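Local coordinates for NAD-dependent protein deacylase 2 (Archaeoglobus fulgidus, PDB 1YC2), which removes acetyl groups from lysine residues of proteins, among them the chromatin protein Alba, consuming NAD and releasing nicotinamide, at residues 100-105 with 119-124; 126-131 with 155-160; 96-101 with 113-118. All coordinates share one frame; numbering follows the deposited sequence.

Overall arrangement
Contacts 1 and 3 share Gln100 and Asn101, at the end of strand 94-99, and their centres are about 9 Å apart. Contact 3 joins strand 94-99 to strand 114-116 at the edge of the Rossmann-type parallel sheet. Contact 1 continues beyond it, to the segment after the predicted proton acceptor His118. Both touch nicotinamide and NAD, and one water, donating to Asn101 O, bridges into each. Contact 2 lies in the small zinc-binding module, its centre about 18 Å from that of contact 1 and 25 Å from that of contact 3. Strands 123-126 and 158-162 connect it to contact 1, with Leu124 CB packed 3.7 Å from Val158 CG1.

Contact 1: 100-105 with 119-124; sequences QNIDML and GSMDKL. With NCA (nicotinamide), chain K; NAD (nicotinamide-adenine-dinucleotide), chain J; SO4 (sulfate ion), chain H.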
# COMPACT_ATOMS: atom_id res chain seq x y z
N GLN A 100 2.33 -0.79 1.12
CA GLN A 100 3.43 -0.35 0.26
C GLN A 100 2.87 0.64 -0.75
O GLN A 100 3.63 1.25 -1.51
CB GLN A 100 4.05 -1.53 -0.48
CG GLN A 100 5.14 -2.22 0.31
CD GLN A 100 5.93 -3.24 -0.50
OE1 GLN A 100 6.90 -3.82 -0.00
NE2 GLN A 100 5.52 -3.45 -1.74
N ASN A 101 1.55 0.80 -0.76
CA ASN A 101 0.91 1.71 -1.69
C ASN A 101 1.08 3.16 -1.24
O ASN A 101 1.24 3.44 -0.06
CB ASN A 101 -0.58 1.39 -1.80
CG ASN A 101 -0.83 -0.04 -2.23
OD1 ASN A 101 0.01 -0.66 -2.88
ND2 ASN A 101 -2.01 -0.57 -1.89
N ILE A 102 1.02 4.09 -2.19
CA ILE A 102 1.17 5.50 -1.89
C ILE A 102 -0.14 6.22 -2.19
O ILE A 102 -0.19 7.45 -2.19
CB ILE A 102 2.24 6.15 -2.78
CG1 ILE A 102 1.81 6.02 -4.25
CG2 ILE A 102 3.58 5.49 -2.54
CD1 ILE A 102 2.76 6.62 -5.24
N ASP A 103 -1.20 5.46 -2.45
CA ASP A 103 -2.49 6.04 -2.80
C ASP A 103 -3.38 6.54 -1.66
O ASP A 103 -4.36 7.23 -1.92
CB ASP A 103 -3.28 5.06 -3.68
CG ASP A 103 -3.55 3.74 -2.99
OD1 ASP A 103 -3.75 2.74 -3.71
OD2 ASP A 103 -3.58 3.69 -1.73
N MET A 104 -3.06 6.19 -0.43
CA MET A 104 -3.84 6.63 0.73
C MET A 104 -5.30 6.18 0.77
O MET A 104 -6.11 6.78 1.46
CB MET A 104 -3.80 8.15 0.83
CG MET A 104 -2.43 8.69 1.16
SD MET A 104 -2.43 10.47 0.96
CE MET A 104 -2.36 10.59 -0.89
N LEU A 105 -5.62 5.12 0.03
CA LEU A 105 -6.98 4.61 -0.00
C LEU A 105 -7.39 3.98 1.32
O LEU A 105 -8.57 3.85 1.60
CB LEU A 105 -7.15 3.61 -1.15
CG LEU A 105 -6.96 4.24 -2.53
CD1 LEU A 105 -7.28 3.22 -3.61
CD2 LEU A 105 -7.87 5.46 -2.67
N GLY A 119 6.02 5.77 1.71
CA GLY A 119 5.55 7.14 1.77
C GLY A 119 4.19 7.30 1.12
O GLY A 119 3.44 6.33 0.99
N SER A 120 3.85 8.51 0.70
CA SER A 120 2.57 8.75 0.05
C SER A 120 2.51 10.06 -0.73
O SER A 120 3.38 10.91 -0.62
CB SER A 120 1.44 8.72 1.08
OG SER A 120 1.50 9.85 1.93
N MET A 121 1.46 10.19 -1.53
CA MET A 121 1.23 11.38 -2.35
C MET A 121 0.55 12.52 -1.59
O MET A 121 0.27 13.56 -2.16
CB MET A 121 0.38 11.00 -3.57
CG MET A 121 1.10 10.15 -4.60
SD MET A 121 2.59 10.98 -5.23
CE MET A 121 1.86 12.25 -6.29
N ASP A 122 0.29 12.32 -0.30
CA ASP A 122 -0.37 13.33 0.52
C ASP A 122 0.23 14.74 0.40
O ASP A 122 -0.50 15.70 0.16
CB ASP A 122 -0.36 12.91 2.00
CG ASP A 122 1.04 12.97 2.63
OD1 ASP A 122 2.01 12.46 2.02
OD2 ASP A 122 1.17 13.51 3.75
N LYS A 123 1.54 14.85 0.56
CA LYS A 123 2.18 16.16 0.49
C LYS A 123 3.44 16.25 -0.35
O LYS A 123 4.11 15.26 -0.61
CB LYS A 123 2.49 16.65 1.91
CG LYS A 123 1.25 16.76 2.79
CD LYS A 123 1.56 17.34 4.15
CE LYS A 123 0.30 17.49 4.97
NZ LYS A 123 0.59 18.07 6.31
N LEU A 124 3.75 17.47 -0.77
CA LEU A 124 4.93 17.75 -1.59
C LEU A 124 5.71 18.89 -0.95
O LEU A 124 5.14 19.73 -0.25
CB LEU A 124 4.51 18.15 -3.01
CG LEU A 124 3.62 17.16 -3.78
CD1 LEU A 124 2.20 17.27 -3.28
CD2 LEU A 124 3.67 17.46 -5.26
N1 NCA K . 1.49 0.63 -8.50
C2 NCA K . 0.49 0.85 -7.44
C3 NCA K . 0.66 1.91 -6.46
C4 NCA K . 1.90 2.71 -6.64
C5 NCA K . 2.87 2.50 -7.67
C6 NCA K . 2.66 1.45 -8.60
C7 NCA K . -0.36 2.20 -5.31
O7 NCA K . -0.12 3.13 -4.52
N7 NCA K . -1.44 1.48 -5.18
PA NAD J . 3.18 -6.34 -7.00
O1A NAD J . 4.51 -7.00 -7.02
O2A NAD J . 2.67 -5.73 -8.26
O5B NAD J . 2.17 -7.43 -6.42
C5B NAD J . 0.71 -7.24 -6.41
C4B NAD J . 0.07 -8.61 -6.23
O4B NAD J . -1.39 -8.38 -6.23
C3B NAD J . 0.30 -9.65 -7.39
O3B NAD J . 0.95 -10.84 -6.85
C2B NAD J . -1.06 -9.94 -8.00
O2B NAD J . -1.29 -11.22 -8.49
C1B NAD J . -2.01 -9.48 -6.88
N9A NAD J . -3.29 -8.96 -7.37
C8A NAD J . -3.68 -8.36 -8.56
N7A NAD J . -4.96 -8.03 -8.59
C5A NAD J . -5.50 -8.39 -7.42
C6A NAD J . -6.86 -8.29 -6.84
N6A NAD J . -7.88 -7.75 -7.49
N1A NAD J . -6.99 -8.80 -5.56
C2A NAD J . -6.01 -9.36 -4.84
N3A NAD J . -4.70 -9.48 -5.33
C4A NAD J . -4.48 -8.98 -6.63
O3 NAD J . 3.17 -5.21 -5.91
PN NAD J . 3.62 -5.21 -4.35
O1N NAD J . 3.46 -6.56 -3.80
O2N NAD J . 2.90 -4.06 -3.73
O5D NAD J . 5.21 -4.94 -4.53
C5D NAD J . 5.65 -3.66 -5.06
C4D NAD J . 7.12 -3.50 -4.98
O4D NAD J . 7.80 -4.78 -5.36
C3D NAD J . 7.70 -2.43 -5.95
O3D NAD J . 8.73 -1.65 -5.30
C2D NAD J . 8.25 -3.26 -7.13
O2D NAD J . 9.24 -2.58 -7.87
C1D NAD J . 8.76 -4.57 -6.43
N1N NAD J . 8.77 -5.80 -7.31
C2N NAD J . 10.01 -6.10 -8.00
C3N NAD J . 10.14 -7.17 -8.80
C7N NAD J . 11.44 -7.47 -9.53
O7N NAD J . 11.62 -8.63 -9.97
N7N NAD J . 12.35 -6.48 -9.70
C4N NAD J . 8.97 -8.11 -8.99
C5N NAD J . 7.68 -7.81 -8.28
C6N NAD J . 7.61 -6.66 -7.45
S SO4 H . 4.19 18.66 7.73
O1 SO4 H . 4.54 19.08 9.10
O2 SO4 H . 2.85 19.17 7.39
O3 SO4 H . 5.18 19.21 6.79
O4 SO4 H . 4.19 17.18 7.66
O HOH W 1 3.81 3.55 1.17
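A single water ties Asn101 to Gly119, giving one hydrogen to Asn101 O at 2.9 Å and the other to Gly119 O at 2.8 Å. It thereby serves two carbonyl oxygens only 3.8 Å apart, Asn101 O and Gly119 O, that cannot bond to each other, and it is also gripped by the backbone N of His118. Gly119 has a positive phi (80°), a conformation that a residue without a side chain adopts easily. Beyond the water the segments bond directly: Met121 N reaches Ile102 O over 3.3 Å, in the carbonyl plane and on a lone pair. Ile102 thus offers its oxygen to the neighbouring segment, while its N donates to O7 of nicotinamide at 2.8 Å. The side chains of Ile102 and Met121 run side by side and point the same way, CD1 to CG 4.0 Å. Met104, bent at its last torsion, lays CE against Met121 CB while its CG meets Ser120 CB; its side chain crosses that of Asp122 at about a right angle, SD to CB 3.4 Å. One flexible thioether thus touches three successive residues.

Asp103 completes the ligand site. OD1 accepts from nicotinamide N7 at 3.0 Å and from Ser27, while OD2 takes Leu105 N from above the carboxylate plane in an Asx turn. The first torsion, 60°, sets the carboxylate between its own backbone N and carbonyl carbon, and from there its two oxygens can serve ligand and turn at once. A leucine in its place would probably leave the ligand's amide nitrogen, Leu105 N and the Ser27 hydroxyl without their acceptor. One backbone donor and one carboxylate acceptor therefore match the C=O and NH2 of a carboxamide, consistent with a sirtuin pocket that recognises nicotinamide as an amide.

Contact 2: 126-131 with 155-160; sequences CLDCHE and SYYVKP. With ZN (zinc ion), chain F.
Cys126 SG binds the zinc ion at 2.4 Å and also leans on Ser155, whose CB lies 3.8 Å away. Cys129 SG is a second ligand of the metal, and Cys150 and Cys153 complete a four-thiolate site. Soft, polarisable sulfur suits zinc, and backbone N-H groups steady it: Cys129 N points almost straight at Cys126 SG, 3.5 Å away at 177°, with a weaker bond from Asp128 N. Such N-H donors would probably spread some of the thiolate charge.

This is the turn of a CxxC zinc knuckle, set at one end of the module's three-stranded antiparallel sheet. There Cys126 and Val158 form a non-hydrogen-bonded pair, their CA atoms 4.2 Å apart.

Further out, Ser155 braces its own turn. A first torsion of 172° swings OG away from its own N, next to the carbonyl carbon, and there it accepts from Tyr157 N at 3.0 Å, an ST turn for which a short hydroxyl side chain is well suited. The same OG probably donates to Asp128 OD2, though the modelled separation is too short to be trusted. Leu127 N bonds to Tyr157 O, although the position of that oxygen is less sure. Leu127 CB lies against Tyr157 CB, 4.0 Å away, and Phe56 of helix 53-58 touches both Leu127 and Lys159. The Lys159 chain bends at its last torsion, bringing NZ to Pro160 O at 3.0 Å.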
# COMPACT_ATOMS: atom_id res chain seq x y z
N CYS A 126 8.85 21.93 -1.68
CA CYS A 126 9.70 22.62 -2.63
C CYS A 126 11.09 22.46 -2.04
O CYS A 126 11.29 22.78 -0.87
CB CYS A 126 9.34 24.11 -2.71
SG CYS A 126 10.55 25.05 -3.66
N LEU A 127 12.05 21.97 -2.83
CA LEU A 127 13.41 21.78 -2.32
C LEU A 127 14.20 23.07 -2.18
O LEU A 127 15.23 23.08 -1.52
CB LEU A 127 14.21 20.82 -3.21
CG LEU A 127 13.87 19.32 -3.21
CD1 LEU A 127 13.56 18.86 -1.80
CD2 LEU A 127 12.69 19.06 -4.10
N ASP A 128 13.74 24.15 -2.80
CA ASP A 128 14.46 25.42 -2.71
C ASP A 128 14.04 26.33 -1.56
O ASP A 128 14.89 26.79 -0.80
CB ASP A 128 14.36 26.21 -4.03
CG ASP A 128 15.10 25.53 -5.18
OD1 ASP A 128 16.25 25.09 -4.98
OD2 ASP A 128 14.54 25.46 -6.29
N CYS A 129 12.74 26.57 -1.42
CA CYS A 129 12.27 27.45 -0.35
C CYS A 129 11.61 26.74 0.84
O CYS A 129 11.35 27.36 1.87
CB CYS A 129 11.30 28.49 -0.92
SG CYS A 129 9.60 27.95 -1.03
N HIS A 130 11.33 25.45 0.69
CA HIS A 130 10.74 24.64 1.76
C HIS A 130 9.25 24.80 1.97
O HIS A 130 8.73 24.46 3.04
CB HIS A 130 11.47 24.88 3.07
CG HIS A 130 12.94 24.67 2.95
ND1 HIS A 130 13.49 23.49 2.50
CD2 HIS A 130 13.98 25.53 3.13
CE1 HIS A 130 14.79 23.63 2.40
NE2 HIS A 130 15.12 24.85 2.77
N GLU A 131 8.55 25.31 0.97
CA GLU A 131 7.11 25.45 1.09
C GLU A 131 6.56 24.03 0.98
O GLU A 131 7.13 23.19 0.28
CB GLU A 131 6.57 26.30 -0.06
CG GLU A 131 5.13 26.75 0.12
CD GLU A 131 4.96 27.62 1.34
OE1 GLU A 131 5.90 28.37 1.67
OE2 GLU A 131 3.88 27.57 1.97
N SER A 155 10.08 27.68 -8.07
CA SER A 155 10.98 26.55 -8.37
C SER A 155 10.22 25.36 -8.97
O SER A 155 9.02 25.20 -8.76
CB SER A 155 11.68 26.09 -7.09
OG SER A 155 12.41 24.89 -7.29
N TYR A 156 10.93 24.54 -9.74
CA TYR A 156 10.32 23.35 -10.33
C TYR A 156 10.67 22.10 -9.54
O TYR A 156 10.31 20.99 -9.92
CB TYR A 156 10.77 23.17 -11.78
CG TYR A 156 10.13 24.12 -12.75
CD1 TYR A 156 10.50 25.46 -12.79
CD2 TYR A 156 9.14 23.68 -13.63
CE1 TYR A 156 9.91 26.34 -13.68
CE2 TYR A 156 8.53 24.56 -14.53
CZ TYR A 156 8.92 25.89 -14.55
OH TYR A 156 8.35 26.76 -15.46
N TYR A 157 11.39 22.27 -8.43
CA TYR A 157 11.77 21.12 -7.62
C TYR A 157 10.78 20.90 -6.48
O TYR A 157 11.10 21.11 -5.31
CB TYR A 157 13.19 21.31 -7.07
CG TYR A 157 14.25 21.45 -8.15
CD1 TYR A 157 14.35 22.61 -8.91
CD2 TYR A 157 15.15 20.41 -8.42
CE1 TYR A 157 15.31 22.74 -9.92
CE2 TYR A 157 16.12 20.53 -9.43
CZ TYR A 157 16.19 21.70 -10.17
OH TYR A 157 17.12 21.82 -11.18
N VAL A 158 9.57 20.51 -6.84
CA VAL A 158 8.54 20.25 -5.85
C VAL A 158 8.46 18.74 -5.78
O VAL A 158 7.85 18.09 -6.64
CB VAL A 158 7.17 20.85 -6.27
CG1 VAL A 158 6.16 20.68 -5.15
CG2 VAL A 158 7.35 22.33 -6.60
N LYS A 159 9.10 18.18 -4.76
CA LYS A 159 9.17 16.74 -4.59
C LYS A 159 8.09 16.14 -3.70
O LYS A 159 7.88 16.56 -2.57
CB LYS A 159 10.56 16.37 -4.03
CG LYS A 159 10.82 14.87 -3.94
CD LYS A 159 12.00 14.56 -3.03
CE LYS A 159 12.21 13.06 -2.87
NZ LYS A 159 11.02 12.37 -2.27
N PRO A 160 7.39 15.13 -4.21
CA PRO A 160 6.34 14.49 -3.41
C PRO A 160 7.02 13.61 -2.35
O PRO A 160 8.16 13.19 -2.54
CB PRO A 160 5.58 13.68 -4.45
CG PRO A 160 6.67 13.29 -5.43
CD PRO A 160 7.46 14.56 -5.57
ZN ZN F . 9.73 27.32 -3.31

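Contact 3: 96-101 with 113-118; sequences AVITQN and RVLELH. With NCA (nicotinamide), chain K; NAD (nicotinamide-adenine-dinucleotide), chain J.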
# COMPACT_ATOMS: atom_id res chain seq x y z
N ALA A 96 -3.68 -2.57 13.00
CA ALA A 96 -2.79 -1.81 12.14
C ALA A 96 -2.80 -2.30 10.71
O ALA A 96 -3.07 -3.47 10.44
CB ALA A 96 -1.37 -1.88 12.68
N VAL A 97 -2.53 -1.38 9.79
CA VAL A 97 -2.44 -1.68 8.38
C VAL A 97 -1.05 -1.25 7.94
O VAL A 97 -0.63 -0.13 8.20
CB VAL A 97 -3.45 -0.88 7.54
CG1 VAL A 97 -3.19 -1.15 6.06
CG2 VAL A 97 -4.86 -1.26 7.91
N ILE A 98 -0.33 -2.15 7.29
CA ILE A 98 0.98 -1.84 6.77
C ILE A 98 0.80 -1.93 5.26
O ILE A 98 0.34 -2.95 4.74
CB ILE A 98 2.04 -2.88 7.21
CG1 ILE A 98 2.04 -3.00 8.73
CG2 ILE A 98 3.41 -2.46 6.71
CD1 ILE A 98 2.98 -4.08 9.24
N THR A 99 1.14 -0.87 4.55
CA THR A 99 0.98 -0.90 3.10
C THR A 99 2.21 -0.39 2.38
O THR A 99 3.01 0.34 2.96
CB THR A 99 -0.24 -0.04 2.65
OG1 THR A 99 -0.49 -0.27 1.26
CG2 THR A 99 0.05 1.45 2.85
N GLN A 100 2.33 -0.79 1.12
CA GLN A 100 3.43 -0.35 0.26
C GLN A 100 2.87 0.64 -0.75
O GLN A 100 3.63 1.25 -1.51
CB GLN A 100 4.05 -1.53 -0.48
CG GLN A 100 5.14 -2.22 0.31
CD GLN A 100 5.93 -3.24 -0.50
OE1 GLN A 100 6.90 -3.82 -0.00
NE2 GLN A 100 5.52 -3.45 -1.74
N ASN A 101 1.55 0.80 -0.76
CA ASN A 101 0.91 1.71 -1.69
C ASN A 101 1.08 3.16 -1.24
O ASN A 101 1.24 3.44 -0.06
CB ASN A 101 -0.58 1.39 -1.80
CG ASN A 101 -0.83 -0.04 -2.23
OD1 ASN A 101 0.01 -0.66 -2.88
ND2 ASN A 101 -2.01 -0.57 -1.89
N ARG A 113 -4.87 3.58 11.55
CA ARG A 113 -3.44 3.33 11.71
C ARG A 113 -2.88 2.71 10.45
O ARG A 113 -3.07 1.52 10.17
CB ARG A 113 -3.19 2.41 12.91
CG ARG A 113 -1.72 2.08 13.14
CD ARG A 113 -1.51 1.52 14.52
NE ARG A 113 -0.14 1.11 14.78
CZ ARG A 113 0.90 1.93 14.84
NH1 ARG A 113 2.11 1.46 15.08
NH2 ARG A 113 0.72 3.23 14.66
N VAL A 114 -2.18 3.53 9.68
CA VAL A 114 -1.61 3.08 8.42
C VAL A 114 -0.13 3.40 8.36
O VAL A 114 0.27 4.56 8.38
CB VAL A 114 -2.33 3.74 7.24
CG1 VAL A 114 -1.77 3.23 5.92
CG2 VAL A 114 -3.82 3.47 7.33
N LEU A 115 0.68 2.35 8.29
CA LEU A 115 2.12 2.47 8.22
C LEU A 115 2.49 2.43 6.74
O LEU A 115 2.35 1.40 6.10
CB LEU A 115 2.76 1.32 9.01
CG LEU A 115 2.35 1.28 10.50
CD1 LEU A 115 3.06 0.14 11.25
CD2 LEU A 115 2.71 2.62 11.16
N GLU A 116 2.93 3.55 6.19
CA GLU A 116 3.25 3.62 4.77
C GLU A 116 4.74 3.44 4.47
O GLU A 116 5.51 4.39 4.51
CB GLU A 116 2.74 4.95 4.20
CG GLU A 116 1.22 5.11 4.31
CD GLU A 116 0.73 6.49 3.87
OE1 GLU A 116 -0.20 6.57 3.03
OE2 GLU A 116 1.27 7.50 4.38
N LEU A 117 5.12 2.21 4.13
CA LEU A 117 6.51 1.87 3.85
C LEU A 117 7.19 2.63 2.70
O LEU A 117 8.41 2.80 2.70
CB LEU A 117 6.63 0.37 3.60
CG LEU A 117 6.04 -0.48 4.73
CD1 LEU A 117 6.08 -1.94 4.35
CD2 LEU A 117 6.81 -0.23 6.01
N HIS A 118 6.42 3.09 1.73
CA HIS A 118 7.01 3.83 0.62
C HIS A 118 6.56 5.29 0.59
O HIS A 118 6.72 5.96 -0.41
CB HIS A 118 6.65 3.17 -0.73
CG HIS A 118 7.27 1.82 -0.93
ND1 HIS A 118 8.34 1.37 -0.19
CD2 HIS A 118 6.97 0.83 -1.80
CE1 HIS A 118 8.68 0.16 -0.60
NE2 HIS A 118 7.87 -0.19 -1.58
N1 NCA K . 1.49 0.63 -8.50
C2 NCA K . 0.49 0.85 -7.44
C3 NCA K . 0.66 1.91 -6.46
C4 NCA K . 1.90 2.71 -6.64
C5 NCA K . 2.87 2.50 -7.67
C6 NCA K . 2.66 1.45 -8.60
C7 NCA K . -0.36 2.20 -5.31
O7 NCA K . -0.12 3.13 -4.52
N7 NCA K . -1.44 1.48 -5.18
PA NAD J . 3.18 -6.34 -7.00
O1A NAD J . 4.51 -7.00 -7.02
O2A NAD J . 2.67 -5.73 -8.26
O5B NAD J . 2.17 -7.43 -6.42
C5B NAD J . 0.71 -7.24 -6.41
C4B NAD J . 0.07 -8.61 -6.23
O4B NAD J . -1.39 -8.38 -6.23
C3B NAD J . 0.30 -9.65 -7.39
O3B NAD J . 0.95 -10.84 -6.85
C2B NAD J . -1.06 -9.94 -8.00
O2B NAD J . -1.29 -11.22 -8.49
C1B NAD J . -2.01 -9.48 -6.88
N9A NAD J . -3.29 -8.96 -7.37
C8A NAD J . -3.68 -8.36 -8.56
N7A NAD J . -4.96 -8.03 -8.59
C5A NAD J . -5.50 -8.39 -7.42
C6A NAD J . -6.86 -8.29 -6.84
N6A NAD J . -7.88 -7.75 -7.49
N1A NAD J . -6.99 -8.80 -5.56
C2A NAD J . -6.01 -9.36 -4.84
N3A NAD J . -4.70 -9.48 -5.33
C4A NAD J . -4.48 -8.98 -6.63
O3 NAD J . 3.17 -5.21 -5.91
PN NAD J . 3.62 -5.21 -4.35
O1N NAD J . 3.46 -6.56 -3.80
O2N NAD J . 2.90 -4.06 -3.73
O5D NAD J . 5.21 -4.94 -4.53
C5D NAD J . 5.65 -3.66 -5.06
C4D NAD J . 7.12 -3.50 -4.98
O4D NAD J . 7.80 -4.78 -5.36
C3D NAD J . 7.70 -2.43 -5.95
O3D NAD J . 8.73 -1.65 -5.30
C2D NAD J . 8.25 -3.26 -7.13
O2D NAD J . 9.24 -2.58 -7.87
C1D NAD J . 8.76 -4.57 -6.43
N1N NAD J . 8.77 -5.80 -7.31
C2N NAD J . 10.01 -6.10 -8.00
C3N NAD J . 10.14 -7.17 -8.80
C7N NAD J . 11.44 -7.47 -9.53
O7N NAD J . 11.62 -8.63 -9.97
N7N NAD J . 12.35 -6.48 -9.70
C4N NAD J . 8.97 -8.11 -8.99
C5N NAD J . 7.68 -7.81 -8.28
C6N NAD J . 7.61 -6.66 -7.45
O HOH W 1 3.81 3.55 1.17
O HOH W 2 -0.93 4.94 1.16
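Ile98 and Leu117 meet through methyl groups, CG2 to CD1 at 3.6 Å, while CG1 of Ile98 approaches Leu115 CD1 more loosely. They belong to a beta-alpha-beta unit of the Rossmann-type domain: strand 94-99, helix 105-108 and the edge strand 114-116, the two strands parallel at 19°. Isoleucine and leucine suit this buried face, meshing with helix 171-183 without a polar atom to satisfy. On the other face Thr99 CG2 touches Val114 CG1 at 4.0 Å, where His106 of helix 105-108 touches both.

Parallel-sheet backbone bonds run from Val97 N to Arg113 O, Leu115 N to Val97 O, Thr99 N to Leu115 O and Leu117 N to Thr99 O. Thr99 OG1 accepts from Asn101 N in an ST turn and bonds Thr22, turning the chain towards the cofactor. There Gln100 lies alongside His118, its CG over one ring face, 4.3 Å from the centroid, and its amide 27° from the ring plane. This CH-pi contact flanks the predicted proton acceptor, while Gln100 NE2 reaches NAD O5D in a weak bond. At the polar edge Glu116 OE1, held by Gln107, accepts at 2.6 Å from a water that also donates to Asn101 O.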